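Local coordinates for chitin deacetylase 1 (Bombyx mori, PDB 5ZNT), which hydrolyses the N-acetamido groups of N-acetyl-D-glucosamine residues in chitin, releasing acetate and leaving chitosan, as a zinc-dependent carbohydrate esterase of family CE4, at residues D244-Y247 and N248-N251; N253-R256 and H257-N261; E332-P335 and A336-P340. All coordinates share one frame; numbering follows the deposited sequence.

Interaction 1. Residues D244-Y247 and N248-N251; sequences DQFY and NFLN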
loop_
_atom_site.group_PDB
_atom_site.type_symbol
_atom_site.label_atom_id
_atom_site.label_comp_id
_atom_site.label_asym_id
_atom_site.label_seq_id
_atom_site.Cartn_x
_atom_site.Cartn_y
_atom_site.Cartn_z
ATOM N N ASP A 244 -11.961 9.965 19.994
ATOM C CA ASP A 244 -13.309 10.233 19.493
ATOM C C ASP A 244 -13.275 10.915 18.134
ATOM O O ASP A 244 -14.071 10.582 17.245
ATOM C CB ASP A 244 -14.093 11.097 20.479
ATOM C CG ASP A 244 -15.593 10.963 20.287
ATOM O OD1 ASP A 244 -16.106 9.846 20.538
ATOM O OD2 ASP A 244 -16.252 11.952 19.861
ATOM N N GLN A 245 -12.385 11.900 17.969
ATOM C CA GLN A 245 -12.264 12.565 16.673
ATOM C C GLN A 245 -11.867 11.572 15.588
ATOM O O GLN A 245 -12.413 11.606 14.479
ATOM C CB GLN A 245 -11.242 13.702 16.743
ATOM C CG GLN A 245 -11.661 14.888 17.598
ATOM C CD GLN A 245 -10.517 15.876 17.848
ATOM O OE1 GLN A 245 -9.347 15.567 17.610
ATOM N NE2 GLN A 245 -10.859 17.068 18.350
ATOM N N PHE A 246 -10.905 10.695 15.896
ATOM C CA PHE A 246 -10.456 9.679 14.946
ATOM C C PHE A 246 -11.592 8.728 14.586
ATOM O O PHE A 246 -11.787 8.399 13.408
ATOM C CB PHE A 246 -9.279 8.904 15.545
ATOM C CG PHE A 246 -8.596 7.956 14.572
ATOM C CD1 PHE A 246 -8.574 8.225 13.209
ATOM C CD2 PHE A 246 -7.979 6.809 15.027
ATOM C CE1 PHE A 246 -7.946 7.362 12.324
ATOM C CE2 PHE A 246 -7.349 5.927 14.131
ATOM C CZ PHE A 246 -7.345 6.214 12.787
ATOM N N TYR A 247 -12.360 8.293 15.589
ATOM C CA TYR A 247 -13.506 7.424 15.332
ATOM C C TYR A 247 -14.499 8.095 14.380
ATOM O O TYR A 247 -14.888 7.515 13.360
ATOM C CB TYR A 247 -14.154 7.021 16.663
ATOM C CG TYR A 247 -15.463 6.278 16.474
ATOM C CD1 TYR A 247 -15.483 4.922 16.138
ATOM C CD2 TYR A 247 -16.682 6.946 16.593
ATOM C CE1 TYR A 247 -16.692 4.252 15.943
ATOM C CE2 TYR A 247 -17.893 6.288 16.398
ATOM C CZ TYR A 247 -17.889 4.953 16.077
ATOM O OH TYR A 247 -19.095 4.338 15.878
ATOM N N ASN A 248 -14.875 9.347 14.654
ATOM C CA ASN A 248 -15.811 10.033 13.761
ATOM C C ASN A 248 -15.197 10.264 12.385
ATOM O O ASN A 248 -15.884 10.165 11.363
ATOM C CB ASN A 248 -16.260 11.357 14.389
ATOM C CG ASN A 248 -17.003 11.149 15.707
ATOM O OD1 ASN A 248 -17.726 10.172 15.868
ATOM N ND2 ASN A 248 -16.810 12.050 16.650
ATOM N N PHE A 249 -13.897 10.553 12.342
ATOM C CA PHE A 249 -13.195 10.709 11.071
ATOM C C PHE A 249 -13.273 9.428 10.236
ATOM O O PHE A 249 -13.544 9.472 9.025
ATOM C CB PHE A 249 -11.753 11.116 11.388
ATOM C CG PHE A 249 -10.806 11.049 10.233
ATOM C CD1 PHE A 249 -10.624 12.143 9.407
ATOM C CD2 PHE A 249 -10.053 9.908 10.011
ATOM C CE1 PHE A 249 -9.719 12.102 8.371
ATOM C CE2 PHE A 249 -9.139 9.854 8.962
ATOM C CZ PHE A 249 -8.977 10.952 8.148
ATOM N N LEU A 250 -13.083 8.270 10.869
ATOM C CA LEU A 250 -13.200 7.012 10.135
ATOM C C LEU A 250 -14.623 6.783 9.638
ATOM O O LEU A 250 -14.818 6.356 8.498
ATOM C CB LEU A 250 -12.758 5.850 11.016
ATOM C CG LEU A 250 -11.273 5.811 11.357
ATOM C CD1 LEU A 250 -11.090 4.926 12.575
ATOM C CD2 LEU A 250 -10.435 5.306 10.168
ATOM N N ASN A 251 -15.632 7.051 10.475
ATOM C CA ASN A 251 -17.015 6.887 10.025
ATOM C C ASN A 251 -17.352 7.824 8.881
ATOM O O ASN A 251 -17.982 7.407 7.904
ATOM C CB ASN A 251 -17.977 7.123 11.172
ATOM C CG ASN A 251 -18.179 5.896 11.996
ATOM O OD1 ASN A 251 -17.923 4.774 11.539
ATOM N ND2 ASN A 251 -18.627 6.085 13.221
HETATM O O HOH W 1 -18.484 9.827 18.664
#
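L250 lies over one face of the F246 ring, its CD1 4.0 Å from the ring centroid and only 11° off the ring normal, a CH-pi contact one helical turn along. F249 meets the same ring at its edge, F249 CD2 standing 3.9 Å from F246 CD1. This buried side is close-packed: W273 adds an edge-to-face ring pair to F246, while F284 of helix 278-294 touches both F246 and L250. With CG anti to the backbone N (chi1 172°), Y247 offers one ring face to the N251 amide, which comes in steeply near the rim, planes 74° apart, with N251 ND2 3.2 Å from Y247 CZ; Y247 OH goes on to bond E290. With an alanine in Y247's place, E290 would probably lose its hydroxyl partner and the N251 amide the ring it leans on, leaving only the weak bond from W287 to N251 OD1 among the contacts described. The loose part is the solvent corner, where N248 ND2 gives a weak bond of 3.3 Å to D244 OD2 and a water bridges the pair, donating to D244 OD1 (3.0 Å) and N248 OD1. Backbone bonds such as N251 N to Y247 O (3.0 Å) tie the turns together. The pattern is that of an amphipathic alpha helix with i to i+4 side-chain pairs, here packed against strand 265-270 and helix 278-294 of the CE4 deacetylase barrel.

Interaction 2. Residues N253-R256 and H257-N261; sequences NFDR and HYEQN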
loop_
_atom_site.group_PDB
_atom_site.type_symbol
_atom_site.label_atom_id
_atom_site.label_comp_id
_atom_site.label_asym_id
_atom_site.label_seq_id
_atom_site.Cartn_x
_atom_site.Cartn_y
_atom_site.Cartn_z
ATOM N N ASN A 253 -15.421 9.269 6.608
ATOM C CA ASN A 253 -14.812 8.942 5.326
ATOM C C ASN A 253 -15.256 7.574 4.819
ATOM O O ASN A 253 -15.377 7.374 3.605
ATOM C CB ASN A 253 -13.291 9.065 5.438
ATOM C CG ASN A 253 -12.844 10.518 5.440
ATOM O OD1 ASN A 253 -12.911 11.189 4.416
ATOM N ND2 ASN A 253 -12.413 11.010 6.588
ATOM N N PHE A 254 -15.527 6.632 5.715
ATOM C CA PHE A 254 -16.191 5.411 5.277
ATOM C C PHE A 254 -17.495 5.745 4.545
ATOM O O PHE A 254 -17.740 5.260 3.435
ATOM C CB PHE A 254 -16.455 4.494 6.476
ATOM C CG PHE A 254 -17.235 3.249 6.117
ATOM C CD1 PHE A 254 -16.579 2.095 5.720
ATOM C CD2 PHE A 254 -18.629 3.244 6.161
ATOM C CE1 PHE A 254 -17.289 0.959 5.363
ATOM C CE2 PHE A 254 -19.350 2.103 5.818
ATOM C CZ PHE A 254 -18.688 0.967 5.424
ATOM N N ASP A 255 -18.338 6.591 5.150
ATOM C CA ASP A 255 -19.630 6.913 4.541
ATOM C C ASP A 255 -19.457 7.603 3.197
ATOM O O ASP A 255 -20.215 7.333 2.256
ATOM C CB ASP A 255 -20.469 7.788 5.477
ATOM C CG ASP A 255 -20.935 7.047 6.712
ATOM O OD1 ASP A 255 -21.000 5.798 6.695
ATOM O OD2 ASP A 255 -21.226 7.728 7.719
ATOM N N ARG A 256 -18.461 8.497 3.083
ATOM C CA ARG A 256 -18.192 9.153 1.808
ATOM C C ARG A 256 -18.002 8.126 0.697
ATOM O O ARG A 256 -18.516 8.292 -0.415
ATOM C CB ARG A 256 -16.948 10.054 1.921
ATOM C CG ARG A 256 -17.155 11.399 2.657
ATOM C CD ARG A 256 -15.925 12.322 2.509
ATOM N NE ARG A 256 -15.434 12.316 1.133
ATOM C CZ ARG A 256 -14.294 11.750 0.741
ATOM N NH1 ARG A 256 -13.499 11.147 1.629
ATOM N NH2 ARG A 256 -13.964 11.772 -0.548
ATOM N N HIS A 257 -17.274 7.043 0.979
ATOM C CA HIS A 257 -17.078 6.025 -0.045
ATOM C C HIS A 257 -18.308 5.125 -0.166
ATOM O O HIS A 257 -18.812 4.882 -1.270
ATOM C CB HIS A 257 -15.832 5.192 0.283
ATOM C CG HIS A 257 -14.541 5.925 0.071
ATOM N ND1 HIS A 257 -13.586 5.500 -0.827
ATOM C CD2 HIS A 257 -14.051 7.055 0.636
ATOM C CE1 HIS A 257 -12.568 6.347 -0.820
ATOM N NE2 HIS A 257 -12.819 7.293 0.068
ATOM N N TYR A 258 -18.790 4.618 0.973
ATOM C CA TYR A 258 -19.841 3.607 0.968
ATOM C C TYR A 258 -21.143 4.143 0.384
ATOM O O TYR A 258 -21.869 3.395 -0.279
ATOM C CB TYR A 258 -20.066 3.114 2.389
ATOM C CG TYR A 258 -21.053 1.985 2.549
ATOM C CD1 TYR A 258 -20.693 0.678 2.256
ATOM C CD2 TYR A 258 -22.337 2.224 3.041
ATOM C CE1 TYR A 258 -21.580 -0.368 2.429
ATOM C CE2 TYR A 258 -23.250 1.185 3.212
ATOM C CZ TYR A 258 -22.863 -0.107 2.902
ATOM O OH TYR A 258 -23.723 -1.156 3.068
ATOM N N GLU A 259 -21.443 5.426 0.607
ATOM C CA GLU A 259 -22.685 6.028 0.134
ATOM C C GLU A 259 -22.562 6.632 -1.258
ATOM O O GLU A 259 -23.560 7.134 -1.778
ATOM C CB GLU A 259 -23.180 7.119 1.101
ATOM C CG GLU A 259 -23.186 6.765 2.596
ATOM C CD GLU A 259 -24.364 5.911 3.052
ATOM O OE1 GLU A 259 -25.009 5.263 2.197
ATOM O OE2 GLU A 259 -24.620 5.860 4.285
ATOM N N GLN A 260 -21.379 6.612 -1.877
ATOM C CA GLN A 260 -21.271 7.138 -3.241
ATOM C C GLN A 260 -20.938 6.028 -4.227
ATOM O O GLN A 260 -21.795 5.199 -4.542
ATOM C CB GLN A 260 -20.238 8.272 -3.314
ATOM C CG GLN A 260 -20.639 9.472 -2.447
ATOM C CD GLN A 260 -19.741 10.684 -2.590
ATOM O OE1 GLN A 260 -19.862 11.454 -3.552
ATOM N NE2 GLN A 260 -18.853 10.889 -1.610
ATOM N N ASN A 261 -19.704 5.983 -4.730
ATOM C CA ASN A 261 -19.344 5.001 -5.743
ATOM C C ASN A 261 -18.611 3.787 -5.170
ATOM O O ASN A 261 -18.118 2.954 -5.941
ATOM C CB ASN A 261 -18.494 5.664 -6.831
ATOM C CG ASN A 261 -17.186 6.211 -6.291
ATOM O OD1 ASN A 261 -16.997 6.300 -5.075
ATOM N ND2 ASN A 261 -16.286 6.607 -7.189
HETATM O O HOH W 2 -22.808 4.392 5.621
HETATM O O HOH W 3 -11.441 9.555 0.788
#
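F254 and Y258 both turn CG anti to the backbone N (chi1 176° and -176°), sending their rings out in the same direction. The planes lie within 20° of parallel but are slid apart, centroids 5.2 Å from each other, so it is Y258 CB that sits over the F254 face, 3.6 Å from F254 CE2. Y258 OH continues to D297, while both side chains touch Q38 of strand 38-45. On another side the R256 chain bends at chi3 and brings NH1 to N253 OD1 at 2.8 Å, in the carbonyl plane; N253 OD1 also accepts from the backbone N of D217. A water takes a second bond from R256 NH1 and also lies 2.7 Å from H257 NE2, at the edge of the imidazole; S177 and N178 hold the rest of the guanidinium, and A263 binds H257 ND1. The like-charged D255 OD1 and E259 OE2 are 4.3 Å apart, and a water donating to both probably eases their repulsion. Beyond the last turn, Q260 NE2 reaches back 2.9 Å to R256 O. This is the C-terminal end of an alpha helix running into a loop, its aromatic side set against the parallel sheet of the deacetylase domain.

Interaction 3. Residues E332-P335 and A336-P340; sequences EGNP and ACWVP. With NAG (2-acetamido-2-deoxy-beta-D-glucopyranose), chain B.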
loop_
_atom_site.group_PDB
_atom_site.type_symbol
_atom_site.label_atom_id
_atom_site.label_comp_id
_atom_site.label_asym_id
_atom_site.label_seq_id
_atom_site.Cartn_x
_atom_site.Cartn_y
_atom_site.Cartn_z
ATOM N N GLU A 332 -2.732 -20.668 10.088
ATOM C CA GLU A 332 -2.158 -20.919 11.401
ATOM C C GLU A 332 -0.718 -21.392 11.230
ATOM O O GLU A 332 0.150 -20.607 10.825
ATOM C CB GLU A 332 -3.014 -21.933 12.161
ATOM C CG GLU A 332 -4.497 -21.617 12.065
ATOM C CD GLU A 332 -5.327 -22.396 13.055
ATOM O OE1 GLU A 332 -5.694 -21.814 14.100
ATOM O OE2 GLU A 332 -5.604 -23.585 12.787
ATOM N N GLY A 333 -0.452 -22.665 11.518
ATOM C CA GLY A 333 0.849 -23.264 11.254
ATOM C C GLY A 333 2.000 -22.693 12.075
ATOM O O GLY A 333 1.825 -22.016 13.091
ATOM N N ASN A 334 3.209 -22.973 11.591
ATOM C CA ASN A 334 4.418 -22.572 12.284
ATOM C C ASN A 334 5.245 -21.614 11.434
ATOM O O ASN A 334 5.188 -21.663 10.201
ATOM C CB ASN A 334 5.275 -23.797 12.630
ATOM C CG ASN A 334 4.557 -24.769 13.539
ATOM O OD1 ASN A 334 3.830 -24.371 14.446
ATOM N ND2 ASN A 334 4.742 -26.048 13.286
ATOM N N PRO A 335 6.042 -20.757 12.062
ATOM C CA PRO A 335 6.937 -19.872 11.294
ATOM C C PRO A 335 7.978 -20.666 10.522
ATOM O O PRO A 335 8.266 -21.823 10.828
ATOM C CB PRO A 335 7.596 -19.003 12.373
ATOM C CG PRO A 335 7.452 -19.772 13.632
ATOM C CD PRO A 335 6.146 -20.533 13.512
ATOM N N ALA A 336 8.541 -20.019 9.497
ATOM C CA ALA A 336 9.497 -20.692 8.621
ATOM C C ALA A 336 10.731 -21.168 9.376
ATOM O O ALA A 336 11.364 -22.149 8.970
ATOM C CB ALA A 336 9.916 -19.766 7.472
ATOM N N CYS A 337 11.123 -20.466 10.433
ATOM C CA CYS A 337 12.212 -20.917 11.284
ATOM C C CYS A 337 11.909 -20.459 12.700
ATOM O O CYS A 337 11.315 -19.395 12.898
ATOM C CB CYS A 337 13.586 -20.385 10.816
ATOM S SG CYS A 337 13.882 -18.575 11.015
ATOM N N TRP A 338 12.315 -21.271 13.680
ATOM C CA TRP A 338 11.957 -21.004 15.070
ATOM C C TRP A 338 12.817 -19.907 15.678
ATOM O O TRP A 338 12.312 -19.067 16.427
ATOM C CB TRP A 338 12.080 -22.285 15.903
ATOM C CG TRP A 338 11.011 -23.303 15.612
ATOM C CD1 TRP A 338 11.175 -24.532 15.023
ATOM C CD2 TRP A 338 9.608 -23.172 15.887
ATOM N NE1 TRP A 338 9.959 -25.171 14.919
ATOM C CE2 TRP A 338 8.983 -24.359 15.439
ATOM C CE3 TRP A 338 8.819 -22.164 16.467
ATOM C CZ2 TRP A 338 7.611 -24.570 15.562
ATOM C CZ3 TRP A 338 7.458 -22.371 16.586
ATOM C CH2 TRP A 338 6.865 -23.567 16.137
ATOM N N VAL A 339 14.113 -19.908 15.398
ATOM C CA VAL A 339 15.032 -18.897 15.901
ATOM C C VAL A 339 15.769 -18.297 14.711
ATOM O O VAL A 339 16.689 -18.908 14.162
ATOM C CB VAL A 339 16.017 -19.478 16.930
ATOM C CG1 VAL A 339 16.755 -18.341 17.654
ATOM C CG2 VAL A 339 15.279 -20.378 17.916
ATOM N N PRO A 340 15.368 -17.112 14.262
ATOM C CA PRO A 340 16.052 -16.482 13.127
ATOM C C PRO A 340 17.473 -16.087 13.481
ATOM O O PRO A 340 17.794 -15.784 14.633
ATOM C CB PRO A 340 15.195 -15.244 12.835
ATOM C CG PRO A 340 13.845 -15.566 13.432
ATOM C CD PRO A 340 14.150 -16.385 14.656
HETATM C C1 NAG B . 10.771 -14.742 16.995
HETATM C C2 NAG B . 10.007 -16.037 16.651
HETATM C C3 NAG B . 9.833 -16.938 17.879
HETATM C C4 NAG B . 11.113 -17.053 18.698
HETATM C C5 NAG B . 11.718 -15.677 18.932
HETATM C C6 NAG B . 13.064 -15.735 19.612
HETATM C C7 NAG B . 8.311 -16.141 14.888
HETATM C C8 NAG B . 6.943 -15.702 14.445
HETATM N N2 NAG B . 8.707 -15.710 16.087
HETATM O O3 NAG B . 9.463 -18.238 17.425
HETATM O O4 NAG B . 10.823 -17.670 19.948
HETATM O O5 NAG B . 11.933 -15.051 17.667
HETATM O O6 NAG B . 12.950 -15.392 20.986
HETATM O O7 NAG B . 9.029 -16.847 14.188
#
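P335 wedges between the W338 indole and a bound N-acetylglucosamine. Its CB touches the acetamide oxygen, NAG O7, at 3.2 Å. CG, the next ring atom, is shared: it keeps O7 at 3.4 Å and also meets the benzo part of the indole, 3.9 Å from W338 CZ3. CD then leaves the sugar altogether and rests 3.8 Å from the same CZ3. The proline ring and the indole cross at about a right angle. The whole forms a solvent-facing loop between helix 316-319 and strand 341-345, part of a glycan pocket that also includes the N-glycosylated N84, and it is stapled by the C337-C360 disulfide and seated on helix 85-93, where P335 touches E90 and P340 touches S86. W338 has its CG anti to the carbonyl carbon (chi1 -71°), and from there its indole folds back toward N334 and P335. At the far rim of the indole, N334 CB lies 3.8 Å from W338 CZ2. Sugar and tryptophan also meet through the backbone: NAG O3 donates a hydrogen bond of 3.1 Å to W338 O, and the same hydroxyl lies at the edge of the indole, near its plane.

Overall arrangement
Along the chain the three contacts come in series. Interactions 1 and 2 are successive parts of one helix, 243-258, with centres 14 Å apart; their segments nearly adjoin in sequence, and interaction 2 carries the helix to its end and into the following loop. That helix lies on the deacetylase barrel, against strands 265-270 and 38-45 of the parallel sheet. Interaction 3 is far off, its centre 37 Å from that of interaction 1 and 40 Å from that of interaction 2, in a surface loop leading into strand 341-345. Thus the first two are framework packing away from the zinc site, whereas the third contacts a glycan on another part of the surface.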